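Local coordinates for protein sorbitol-6-phosphate dehydrogenase (Erwinia amylovora CFBP1430, PDB 5O3Z) that probably catalyses the NAD-dependent oxidation of sorbitol 6-phosphate to fructose 6-phosphate, as a member of the short-chain dehydrogenase/reductase family, at residues 14-19 / 40-45; 84-89 / 125-130; 118-123 / 138-143; 147-152 / 253-258; 184-189 / 235-240. All blocks are in the same frame, centred on the assembly; numbering follows the deposited sequence.

In the fold
All five contacts belong to one Rossmann-type fold of the short-chain dehydrogenase/reductase family. Interactions 2, 3 and 5 are buried and join a helix to the parallel sheet. Interactions 2 and 3 share helix 106-133 and reach neighbouring strands; interaction 5 uses the next strand, 182-188, and helix 231-242. Their chemistry is mainly apolar, with a CH-pi contact in interaction 3 and a water in interaction 2. Interactions 1 and 4 are only partly buried. Interaction 1 sets the glycine-rich loop against helix 40-54 by van der Waals contact beside polar anchors. Interaction 4 pairs a lysine chain with an amide and a bridging water. Leu18 links interaction 1 to interactions 3 and 5.

Interaction 1. Residues 14-19 / 40-45; sequences GGQTLG and ESNANR
Asn42 meets the loop through its CB atom, which lies 3.5 Å from Gly15 O. Its chi1 of -76° swings the amide to the same oxygen, but loosely: Asn42 CG and ND2 are both 3.9 Å from Gly15 O. The backbones also come close: Gly15 CA is 4.6 Å from Ala43 CA. Gly15 has no side chain, which allows this approach. Gln16 comes no nearer than 4.5 Å, OE1 to Asn42 ND2.

A second shell positions these groups. On the loop side Gly15 N is hydrogen-bonded to Asp37 OD2. On the helix side Ala43 packs against Val35 and Asp37 of strand 32-37, and Asn39 OD1 bonds Asn42 N and Ser41 OG at the start of helix 40-54. Arg45 NH2 adds only a weak hydrogen bond to Asn42 OD1 (3.4 Å), which may steady the amide.

Residues 14-19 belong to the glycine-rich turn that leads into helix 17-28, the probable dinucleotide-binding loop of this family. An acidic residue at the end of the second strand, the place of Asp37, typically marks NAD preference. No hydrogen bond crosses between the two segments. Asp37 anchors the loop and Asn39 holds the first turn of the helix, so loop and helix themselves meet by van der Waals contact alone.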
# COMPACT_ATOMS: atom_id res chain seq x y z
N GLY A 14 4.61 24.21 18.32
CA GLY A 14 3.45 25.05 18.51
C GLY A 14 3.56 26.54 18.36
O GLY A 14 2.53 27.23 18.34
N GLY A 15 4.75 27.08 18.15
CA GLY A 15 4.94 28.50 18.28
C GLY A 15 4.73 29.33 17.06
O GLY A 15 4.77 30.55 17.13
N GLN A 16 4.46 28.71 15.94
CA GLN A 16 4.20 29.50 14.74
C GLN A 16 3.44 28.64 13.73
O GLN A 16 3.31 27.43 13.94
CB GLN A 16 5.53 29.94 14.13
CG GLN A 16 6.52 28.77 14.01
CD GLN A 16 7.70 29.06 13.10
OE1 GLN A 16 8.61 29.80 13.47
NE2 GLN A 16 7.72 28.45 11.93
N THR A 17 2.96 29.31 12.68
CA THR A 17 2.39 28.71 11.46
C THR A 17 1.39 27.62 11.84
O THR A 17 0.50 27.87 12.67
CB THR A 17 3.53 28.30 10.52
OG1 THR A 17 4.52 27.58 11.26
CG2 THR A 17 4.19 29.55 9.95
N LEU A 18 1.54 26.40 11.29
CA LEU A 18 0.58 25.33 11.52
C LEU A 18 0.47 24.88 12.97
O LEU A 18 -0.64 24.68 13.47
CB LEU A 18 0.90 24.08 10.63
CG LEU A 18 0.06 22.83 10.96
CD1 LEU A 18 -1.44 23.01 10.67
CD2 LEU A 18 0.57 21.56 10.24
N GLY A 19 1.61 24.66 13.61
CA GLY A 19 1.63 24.39 15.02
C GLY A 19 0.83 25.38 15.86
O GLY A 19 0.09 24.97 16.77
N GLU A 40 11.10 30.13 22.59
CA GLU A 40 10.35 30.18 23.82
C GLU A 40 9.45 31.41 23.92
O GLU A 40 8.35 31.32 24.48
CB GLU A 40 11.28 30.17 25.01
CG GLU A 40 10.58 29.72 26.30
CD GLU A 40 11.46 29.90 27.54
OE1 GLU A 40 12.69 30.03 27.42
OE2 GLU A 40 10.93 29.89 28.67
N SER A 41 9.85 32.51 23.30
CA SER A 41 9.04 33.73 23.39
C SER A 41 7.76 33.55 22.53
O SER A 41 6.69 33.96 22.96
CB SER A 41 9.79 34.99 23.03
OG SER A 41 9.84 35.17 21.65
N ASN A 42 7.91 32.95 21.34
CA ASN A 42 6.78 32.53 20.52
C ASN A 42 5.89 31.62 21.27
O ASN A 42 4.68 31.85 21.30
CB ASN A 42 7.25 31.86 19.25
CG ASN A 42 7.76 32.83 18.25
OD1 ASN A 42 7.78 34.04 18.51
ND2 ASN A 42 8.21 32.33 17.12
N ALA A 43 6.43 30.58 21.90
CA ALA A 43 5.60 29.72 22.70
C ALA A 43 4.80 30.49 23.78
O ALA A 43 3.56 30.30 23.91
CB ALA A 43 6.39 28.57 23.34
N ASN A 44 5.49 31.32 24.56
CA ASN A 44 4.84 32.10 25.66
C ASN A 44 3.78 33.08 25.25
O ASN A 44 2.75 33.17 25.94
CB ASN A 44 5.90 32.83 26.48
CG ASN A 44 6.72 31.88 27.32
OD1 ASN A 44 6.19 31.07 28.07
ND2 ASN A 44 8.02 31.96 27.19
N ARG A 45 4.03 33.83 24.18
CA ARG A 45 3.06 34.80 23.65
C ARG A 45 1.77 34.20 23.04
O ARG A 45 0.67 34.79 23.13
CB ARG A 45 3.74 35.59 22.56
CG ARG A 45 2.93 36.73 21.98
CD ARG A 45 3.42 37.08 20.59
NE ARG A 45 4.79 36.60 20.43
CZ ARG A 45 5.90 37.30 20.64
NH1 ARG A 45 5.84 38.57 21.00
NH2 ARG A 45 7.09 36.71 20.50

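Interaction 2. Residues 84-89 / 125-130; sequences GRADLL and REFSKL
The Phe127 ring is met obliquely by two aliphatic groups of the other segment. Ala86 CB approaches at one ortho carbon, 4.2 Å from Phe127 CD1. Leu89 CD1 approaches at the other, 4.0 Å from Phe127 CD2. The second flat group is the guanidinium of Arg125, which has Glu126 OE2 at its edge and in its plane, as a salt bridge.

This is helix-on-sheet packing in a Rossmann-type fold: helix 106-133 lies over strand 88-91 and the loop leading into it. The ring also touches Val10 of strand 8-12 and Leu75 of helix 69-83, so it is wedged between sheet and neighbouring helix. Leu89 turns its CG anti to the backbone N (chi1 172°), and this sends CD1 to the ring. The two side chains cross at about a right angle.

Arg125, whose CB points away from this contact, also forms a salt bridge to Glu69 and bonds Phe104 O of the second subunit. Away from the helix, Arg85 NH2 makes a salt bridge to Asp87 OD1.

A water lies past the apolar part. Ala86 N donates to it at 2.7 Å; its link to Leu130 O, at 3.1 Å, is weak and not certain.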
# COMPACT_ATOMS: atom_id res chain seq x y z
N GLY A 84 -0.08 18.44 35.45
CA GLY A 84 -0.27 17.15 36.14
C GLY A 84 -0.68 15.94 35.30
O GLY A 84 -0.92 14.87 35.84
N ARG A 85 -0.78 16.10 33.99
CA ARG A 85 -1.09 14.97 33.09
C ARG A 85 -0.80 15.35 31.64
O ARG A 85 -0.48 16.51 31.32
CB ARG A 85 -2.57 14.62 33.23
CG ARG A 85 -3.43 15.85 32.91
CD ARG A 85 -4.88 15.58 33.08
NE ARG A 85 -5.23 14.36 32.36
CZ ARG A 85 -6.34 13.69 32.54
NH1 ARG A 85 -7.26 14.12 33.38
NH2 ARG A 85 -6.54 12.59 31.84
N ALA A 86 -0.90 14.36 30.75
CA ALA A 86 -0.79 14.59 29.30
C ALA A 86 -1.63 13.53 28.56
O ALA A 86 -1.61 12.35 28.92
CB ALA A 86 0.64 14.52 28.86
N ASP A 87 -2.45 14.02 27.65
CA ASP A 87 -3.51 13.19 26.98
C ASP A 87 -3.27 13.00 25.45
O ASP A 87 -3.60 11.94 24.91
CB ASP A 87 -4.88 13.81 27.22
CG ASP A 87 -5.27 13.80 28.70
OD1 ASP A 87 -5.83 12.76 29.16
OD2 ASP A 87 -4.94 14.77 29.39
N LEU A 88 -2.73 14.04 24.83
CA LEU A 88 -2.49 14.14 23.40
C LEU A 88 -1.10 14.72 23.17
O LEU A 88 -0.83 15.87 23.62
CB LEU A 88 -3.52 15.06 22.74
CG LEU A 88 -3.28 15.46 21.27
CD1 LEU A 88 -3.31 14.21 20.43
CD2 LEU A 88 -4.35 16.43 20.78
N LEU A 89 -0.23 14.01 22.44
CA LEU A 89 0.99 14.63 21.87
C LEU A 89 0.78 14.94 20.39
O LEU A 89 0.43 14.00 19.63
CB LEU A 89 2.21 13.70 22.04
CG LEU A 89 3.55 14.08 21.34
CD1 LEU A 89 4.12 15.36 22.03
CD2 LEU A 89 4.57 12.94 21.42
N ARG A 125 8.38 8.78 23.28
CA ARG A 125 8.93 8.06 24.42
C ARG A 125 8.53 8.69 25.74
O ARG A 125 8.00 8.01 26.62
CB ARG A 125 10.47 7.97 24.39
CG ARG A 125 10.99 6.97 25.44
CD ARG A 125 12.47 6.72 25.33
NE ARG A 125 13.24 7.90 25.72
CZ ARG A 125 14.54 8.06 25.50
NH1 ARG A 125 15.25 7.14 24.83
NH2 ARG A 125 15.13 9.16 25.93
N GLU A 126 8.83 9.96 25.89
CA GLU A 126 8.69 10.65 27.19
C GLU A 126 7.25 10.94 27.57
O GLU A 126 6.90 10.82 28.77
CB GLU A 126 9.51 11.94 27.25
CG GLU A 126 11.00 11.73 27.02
CD GLU A 126 11.62 10.78 28.05
OE1 GLU A 126 11.41 11.03 29.25
OE2 GLU A 126 12.29 9.78 27.70
N PHE A 127 6.41 11.25 26.59
CA PHE A 127 5.02 11.44 26.89
C PHE A 127 4.21 10.23 26.97
O PHE A 127 3.31 10.20 27.79
CB PHE A 127 4.45 12.44 25.97
CG PHE A 127 4.99 13.80 26.20
CD1 PHE A 127 4.54 14.57 27.29
CD2 PHE A 127 5.99 14.29 25.40
CE1 PHE A 127 5.06 15.86 27.49
CE2 PHE A 127 6.53 15.56 25.60
CZ PHE A 127 6.06 16.33 26.64
N SER A 128 4.51 9.18 26.21
CA SER A 128 3.92 7.87 26.52
C SER A 128 4.13 7.39 27.95
O SER A 128 3.22 6.76 28.52
CB SER A 128 4.38 6.75 25.57
OG SER A 128 5.77 6.48 25.57
N LYS A 129 5.32 7.62 28.53
CA LYS A 129 5.56 7.21 29.93
C LYS A 129 4.57 7.90 30.87
O LYS A 129 4.03 7.28 31.78
CB LYS A 129 6.97 7.61 30.39
CG LYS A 129 8.09 6.80 29.79
CD LYS A 129 9.36 7.66 29.78
CE LYS A 129 10.62 6.88 30.02
NZ LYS A 129 10.78 6.64 31.48
N LEU A 130 4.34 9.18 30.65
CA LEU A 130 3.36 9.95 31.46
C LEU A 130 1.97 9.38 31.30
O LEU A 130 1.16 9.37 32.27
CB LEU A 130 3.38 11.46 31.14
CG LEU A 130 4.63 12.27 31.56
CD1 LEU A 130 4.51 13.75 31.14
CD2 LEU A 130 4.91 12.20 33.05
O HOH W 1 -0.26 12.15 32.10

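Interaction 3. Residues 118-123 / 138-143; sequences VGYFLC and GRIIQI
Gln142 lies across one face of the Tyr120 ring, and its extended chain crosses that face at about a right angle to the tyrosine side chain. Gln142 CG stands over the middle, 3.8 Å from the Tyr120 ring centroid and 12° off the ring normal, a CH-pi contact. Towards the backbone end, Gln142 CB rests 3.6 Å from Tyr120 CZ. Towards the far end, the amide stacks offset over the CD2-CE2 side of the ring, its plane 11° from the ring's, with Gln142 CD 3.6 Å from Tyr120 CD2.

Both side chains reach out from their backbones to meet. Tyr120 has CG anti to its backbone N (chi1 174°), which carries the ring from the helix to the sheet. Gln142 makes the same choice at chi1 and stays extended at chi2. Ile140 comes to the ring edge, near its plane, with CG2 3.8 Å from Tyr120 CE1.

The contact joins helix 106-133 to strand 139-145, successive elements of the Rossmann-type fold. Leu168 and Leu172 of helix 156-176 also pack against Tyr120. From helix 106-133, Phe121 stacks on Phe109 of the second subunit.

The buried polar ends have partners. Tyr120 OH is hydrogen-bonded to Thr169 OG1. Two bonds grip Gln142 OE1, one from Asn144 ND2 and one with Ser185 OG, and these help to fix the rotation of the amide against the ring.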
# COMPACT_ATOMS: atom_id res chain seq x y z
N VAL A 118 14.04 11.67 14.87
CA VAL A 118 14.50 11.43 16.22
C VAL A 118 13.68 12.27 17.25
O VAL A 118 13.37 11.81 18.35
CB VAL A 118 16.01 11.74 16.33
CG1 VAL A 118 16.45 11.85 17.78
CG2 VAL A 118 16.82 10.71 15.58
N GLY A 119 13.32 13.48 16.87
CA GLY A 119 12.45 14.30 17.72
C GLY A 119 11.14 13.62 17.98
O GLY A 119 10.63 13.67 19.10
N TYR A 120 10.63 12.92 16.96
CA TYR A 120 9.36 12.26 17.10
C TYR A 120 9.48 11.10 18.04
O TYR A 120 8.61 10.89 18.86
CB TYR A 120 8.75 11.92 15.72
CG TYR A 120 7.45 11.09 15.73
CD1 TYR A 120 6.46 11.26 16.69
CD2 TYR A 120 7.16 10.23 14.68
CE1 TYR A 120 5.28 10.51 16.68
CE2 TYR A 120 5.99 9.47 14.64
CZ TYR A 120 5.04 9.64 15.63
OH TYR A 120 3.88 8.95 15.61
N PHE A 121 10.59 10.36 17.94
CA PHE A 121 10.89 9.24 18.84
C PHE A 121 11.06 9.81 20.29
O PHE A 121 10.43 9.35 21.20
CB PHE A 121 12.15 8.51 18.30
CG PHE A 121 12.86 7.68 19.29
CD1 PHE A 121 12.45 6.43 19.58
CD2 PHE A 121 13.94 8.22 19.99
CE1 PHE A 121 13.12 5.66 20.52
CE2 PHE A 121 14.62 7.49 20.92
CZ PHE A 121 14.22 6.19 21.19
N LEU A 122 11.86 10.86 20.47
CA LEU A 122 12.03 11.33 21.85
C LEU A 122 10.74 11.77 22.54
O LEU A 122 10.43 11.29 23.68
CB LEU A 122 13.08 12.36 21.94
CG LEU A 122 14.44 11.77 21.66
CD1 LEU A 122 15.33 12.94 21.31
CD2 LEU A 122 14.88 10.94 22.86
N CYS A 123 10.00 12.62 21.86
CA CYS A 123 8.67 13.07 22.32
C CYS A 123 7.68 11.98 22.56
O CYS A 123 7.01 11.99 23.59
CB CYS A 123 8.12 14.19 21.42
SG CYS A 123 9.24 15.63 21.53
N GLY A 138 -4.33 7.56 25.81
CA GLY A 138 -3.85 8.78 25.15
C GLY A 138 -3.80 8.68 23.64
O GLY A 138 -4.17 7.69 23.09
N ARG A 139 -3.41 9.78 23.01
CA ARG A 139 -3.26 9.93 21.60
C ARG A 139 -1.87 10.52 21.26
O ARG A 139 -1.37 11.41 21.97
CB ARG A 139 -4.29 10.87 21.15
CG ARG A 139 -5.69 10.42 21.49
CD ARG A 139 -6.08 9.27 20.62
NE ARG A 139 -7.44 8.85 20.71
CZ ARG A 139 -7.90 7.84 21.43
NH1 ARG A 139 -7.13 7.15 22.26
NH2 ARG A 139 -9.21 7.52 21.35
N ILE A 140 -1.27 10.05 20.18
CA ILE A 140 -0.06 10.62 19.66
C ILE A 140 -0.36 10.84 18.19
O ILE A 140 -0.72 9.87 17.49
CB ILE A 140 1.16 9.71 19.83
CG1 ILE A 140 1.49 9.49 21.31
CG2 ILE A 140 2.35 10.28 19.07
CD1 ILE A 140 2.52 8.41 21.58
N ILE A 141 -0.22 12.06 17.73
CA ILE A 141 -0.46 12.35 16.33
C ILE A 141 0.72 13.05 15.78
O ILE A 141 1.06 14.14 16.24
CB ILE A 141 -1.74 13.18 16.16
CG1 ILE A 141 -2.95 12.28 16.46
CG2 ILE A 141 -1.85 13.71 14.74
CD1 ILE A 141 -4.23 13.04 16.73
N GLN A 142 1.31 12.48 14.71
CA GLN A 142 2.39 13.15 13.98
C GLN A 142 1.95 13.90 12.73
O GLN A 142 1.25 13.36 11.88
CB GLN A 142 3.41 12.10 13.51
CG GLN A 142 4.74 12.68 13.04
CD GLN A 142 5.46 11.84 11.93
OE1 GLN A 142 4.88 10.91 11.33
NE2 GLN A 142 6.69 12.26 11.59
N ILE A 143 2.44 15.09 12.54
CA ILE A 143 2.25 15.80 11.25
C ILE A 143 3.28 15.26 10.25
O ILE A 143 4.46 15.32 10.51
CB ILE A 143 2.42 17.30 11.42
CG1 ILE A 143 1.48 17.84 12.53
CG2 ILE A 143 2.18 18.00 10.12
CD1 ILE A 143 0.02 17.29 12.48

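Interaction 4. Residues 147-152 / 253-258; sequences SGKVGS and SINVTG
Lys149 curls its aliphatic chain over the amide nitrogen of Asn255. Asn255 ND2 is 3.8 Å from Lys149 CG, with CD and CE only slightly farther off. The chain is bent at chi2 (-66°) and chi3 (-61°), which lays three carbons over the nitrogen. The two side chains cross at about a right angle. This is the close part of the contact. Asn255 ND2 is buried here and has no hydrogen-bond partner in the model, while Asn255 OD1 is bonded to Gln252 NE2 of the third subunit. Met187 of strand 182-188 touches Lys149, Ser253 and Asn255.

The other end is looser and hydrated. Lys149 NZ is 4.0 Å from Ser253 CB and makes no direct bond to that residue. A water joins them instead: it accepts from Lys149 NZ at 2.9 Å and is hydrogen-bonded to Ser253 OG, also at 2.9 Å. The charge of the lysine is met by Phe263 OXT, the chain terminus, in a salt bridge.

Beyond Lys149, Gly151 N bonds Gln170 of the second subunit. The arrangement is that of the short-chain dehydrogenase fold: the loop after strand 139-145 packs on strand 253-256, the last strand of the sheet within this chain, beside the third subunit.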
# COMPACT_ATOMS: atom_id res chain seq x y z
N SER A 147 4.83 13.17 1.06
CA SER A 147 6.17 12.71 0.86
C SER A 147 6.55 11.56 1.76
O SER A 147 7.58 10.97 1.51
CB SER A 147 7.17 13.89 0.96
OG SER A 147 6.88 14.88 -0.00
N GLY A 148 5.76 11.21 2.77
CA GLY A 148 5.87 9.96 3.50
C GLY A 148 5.08 8.79 2.95
O GLY A 148 5.07 7.73 3.52
N LYS A 149 4.36 9.02 1.87
CA LYS A 149 3.62 7.98 1.12
C LYS A 149 4.25 7.63 -0.22
O LYS A 149 4.24 6.48 -0.61
CB LYS A 149 2.17 8.48 0.83
CG LYS A 149 1.34 8.68 2.07
CD LYS A 149 1.02 7.40 2.82
CE LYS A 149 0.22 6.42 1.98
NZ LYS A 149 -0.26 5.37 2.92
N VAL A 150 4.69 8.65 -0.92
CA VAL A 150 5.39 8.63 -2.19
C VAL A 150 6.68 9.44 -2.11
O VAL A 150 6.70 10.60 -1.70
CB VAL A 150 4.52 9.17 -3.34
CG1 VAL A 150 3.30 8.38 -3.39
CG2 VAL A 150 4.04 10.56 -3.14
N GLY A 151 7.78 8.81 -2.54
CA GLY A 151 9.08 9.40 -2.52
C GLY A 151 9.10 10.64 -3.42
O GLY A 151 8.26 10.77 -4.30
N SER A 152 9.95 11.58 -3.08
CA SER A 152 9.95 12.92 -3.70
C SER A 152 11.26 13.10 -4.41
O SER A 152 12.32 12.78 -3.88
CB SER A 152 9.72 14.01 -2.63
OG SER A 152 9.78 15.30 -3.26
N SER A 253 -1.74 5.85 8.64
CA SER A 253 -1.30 6.96 7.84
C SER A 253 -2.54 7.51 7.23
O SER A 253 -3.11 6.87 6.34
CB SER A 253 -0.32 6.49 6.76
OG SER A 253 0.81 5.82 7.32
N ILE A 254 -3.03 8.65 7.73
CA ILE A 254 -4.31 9.20 7.32
C ILE A 254 -4.08 10.26 6.26
O ILE A 254 -3.45 11.27 6.51
CB ILE A 254 -5.01 9.83 8.54
CG1 ILE A 254 -5.32 8.82 9.61
CG2 ILE A 254 -6.26 10.52 8.12
CD1 ILE A 254 -6.02 7.50 9.21
N ASN A 255 -4.52 10.04 5.03
CA ASN A 255 -4.28 11.00 4.01
C ASN A 255 -5.18 12.20 4.16
O ASN A 255 -6.39 12.06 4.44
CB ASN A 255 -4.52 10.36 2.63
CG ASN A 255 -3.54 9.25 2.35
OD1 ASN A 255 -3.91 8.13 1.93
ND2 ASN A 255 -2.33 9.52 2.59
N VAL A 256 -4.63 13.38 3.89
CA VAL A 256 -5.38 14.62 3.91
C VAL A 256 -4.87 15.35 2.73
O VAL A 256 -4.04 16.31 2.83
CB VAL A 256 -5.10 15.40 5.23
CG1 VAL A 256 -5.97 16.62 5.30
CG2 VAL A 256 -5.39 14.50 6.43
N THR A 257 -5.31 14.87 1.56
CA THR A 257 -4.63 15.22 0.32
C THR A 257 -5.54 15.67 -0.81
O THR A 257 -5.07 15.90 -1.92
CB THR A 257 -3.71 14.09 -0.26
OG1 THR A 257 -4.48 13.01 -0.89
CG2 THR A 257 -2.64 13.55 0.74
N GLY A 258 -6.83 15.83 -0.54
CA GLY A 258 -7.81 16.15 -1.62
C GLY A 258 -7.86 15.12 -2.71
O GLY A 258 -8.16 15.43 -3.87
O HOH W 2 1.87 4.82 4.81

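Interaction 5. Residues 184-189 / 235-240; sequences HSLMLG and LNVLLF
Leu186 divides its two methyl groups between Val237 and Leu238. Leu186 CD2 meets Val237 CG1 at 3.9 Å, where the two side chains slide past each other in opposite directions. Leu186 CD1 lies 4.1 Å from Leu238 CB, and there the side chains cross at about a right angle. The same methyl also touches the helix backbone, with Leu186 CD1 4.0 Å from Leu238 N. Leu186 holds CG anti to its carbonyl carbon (chi1 -59°), and from there the two methyls fork towards the helix. Val237 brings CG1 to the contact by setting it anti to the backbone N (chi1 172°).

The packing places helix 231-242 against strand 182-188 in the parallel sheet of the Rossmann-type fold. Ile141 and Ile254, on the two neighbouring strands, flank Leu186. On this side of the sheet the helix also packs against helix 17-28, where Leu238 and Leu235 touch Leu22.

Polar bonds do not cross between the segments, and those nearby reach outward. On the strand, Ser185 OG is hydrogen-bonded to Thr169 OG1 of helix 156-176. His184 ND1 is bonded to Gln252 N, and His184 NE2 weakly to Cys249 O. This pattern is consistent with a proton on NE2.

Ring contacts lie at the margins. His184 meets Tyr241 edge-to-face. Phe240 stacks on Phe240 of the third subunit, and that neighbouring phenylalanine also packs against Val237.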
# COMPACT_ATOMS: atom_id res chain seq x y z
N HIS A 184 -1.09 7.87 15.21
CA HIS A 184 -1.33 8.14 13.79
C HIS A 184 -0.39 9.12 13.21
O HIS A 184 0.13 9.99 13.93
CB HIS A 184 -2.72 8.70 13.57
CG HIS A 184 -3.81 7.82 14.06
ND1 HIS A 184 -4.11 6.61 13.44
CD2 HIS A 184 -4.63 7.92 15.15
CE1 HIS A 184 -5.05 5.99 14.14
NE2 HIS A 184 -5.40 6.77 15.18
N SER A 185 -0.17 9.01 11.90
CA SER A 185 0.55 9.99 11.15
C SER A 185 -0.43 10.59 10.15
O SER A 185 -1.21 9.85 9.46
CB SER A 185 1.76 9.33 10.46
OG SER A 185 2.83 9.10 11.38
N LEU A 186 -0.41 11.91 10.04
CA LEU A 186 -1.30 12.61 9.13
C LEU A 186 -0.55 13.00 7.92
O LEU A 186 0.39 13.77 8.01
CB LEU A 186 -1.91 13.89 9.77
CG LEU A 186 -2.74 13.77 11.03
CD1 LEU A 186 -3.53 15.08 11.29
CD2 LEU A 186 -3.68 12.55 10.95
N MET A 187 -0.95 12.48 6.75
CA MET A 187 -0.19 12.70 5.58
C MET A 187 -0.72 13.88 4.83
O MET A 187 -1.58 13.79 3.97
CB MET A 187 -0.10 11.38 4.74
CG MET A 187 -0.11 10.11 5.58
SD MET A 187 1.31 9.95 6.70
CE MET A 187 2.67 9.69 5.52
N LEU A 188 -0.18 15.05 5.09
CA LEU A 188 -0.73 16.28 4.49
C LEU A 188 -0.36 16.47 3.08
O LEU A 188 0.75 16.15 2.66
CB LEU A 188 -0.25 17.52 5.26
CG LEU A 188 -0.55 17.45 6.77
CD1 LEU A 188 -0.19 18.78 7.39
CD2 LEU A 188 -1.94 17.02 7.19
N GLY A 189 -1.27 17.06 2.28
CA GLY A 189 -0.90 17.59 0.99
C GLY A 189 -0.19 18.92 1.21
O GLY A 189 0.23 19.22 2.32
N LEU A 235 -6.63 20.37 11.32
CA LEU A 235 -7.30 20.43 12.60
C LEU A 235 -8.47 19.48 12.70
O LEU A 235 -8.57 18.73 13.65
CB LEU A 235 -7.70 21.91 12.86
CG LEU A 235 -8.35 22.25 14.21
CD1 LEU A 235 -7.46 21.86 15.38
CD2 LEU A 235 -8.65 23.74 14.25
N ASN A 236 -9.29 19.44 11.63
CA ASN A 236 -10.52 18.62 11.60
C ASN A 236 -10.20 17.20 11.85
O ASN A 236 -10.72 16.57 12.80
CB ASN A 236 -11.27 18.85 10.27
CG ASN A 236 -12.05 20.18 10.26
OD1 ASN A 236 -12.23 20.78 11.32
ND2 ASN A 236 -12.48 20.66 9.06
N VAL A 237 -9.26 16.68 11.03
CA VAL A 237 -8.85 15.30 11.07
C VAL A 237 -8.11 14.99 12.40
O VAL A 237 -8.34 13.95 13.06
CB VAL A 237 -7.92 15.01 9.87
CG1 VAL A 237 -7.29 13.64 9.97
CG2 VAL A 237 -8.65 15.14 8.53
N LEU A 238 -7.20 15.87 12.75
CA LEU A 238 -6.53 15.75 14.06
C LEU A 238 -7.53 15.54 15.20
O LEU A 238 -7.43 14.60 16.03
CB LEU A 238 -5.63 16.96 14.27
CG LEU A 238 -4.66 16.84 15.46
CD1 LEU A 238 -3.48 17.74 15.19
CD2 LEU A 238 -5.30 17.23 16.78
N LEU A 239 -8.57 16.37 15.21
CA LEU A 239 -9.55 16.33 16.32
C LEU A 239 -10.30 15.04 16.34
O LEU A 239 -10.60 14.50 17.42
CB LEU A 239 -10.52 17.48 16.21
CG LEU A 239 -9.97 18.89 16.52
CD1 LEU A 239 -11.03 19.97 16.28
CD2 LEU A 239 -9.40 18.94 17.91
N PHE A 240 -10.56 14.48 15.14
CA PHE A 240 -11.34 13.29 15.10
C PHE A 240 -10.50 12.18 15.63
O PHE A 240 -10.92 11.47 16.57
CB PHE A 240 -11.90 12.99 13.68
CG PHE A 240 -12.53 11.65 13.61
CD1 PHE A 240 -13.71 11.39 14.32
CD2 PHE A 240 -11.88 10.59 13.01
CE1 PHE A 240 -14.27 10.12 14.34
CE2 PHE A 240 -12.43 9.33 13.01
CZ PHE A 240 -13.63 9.09 13.68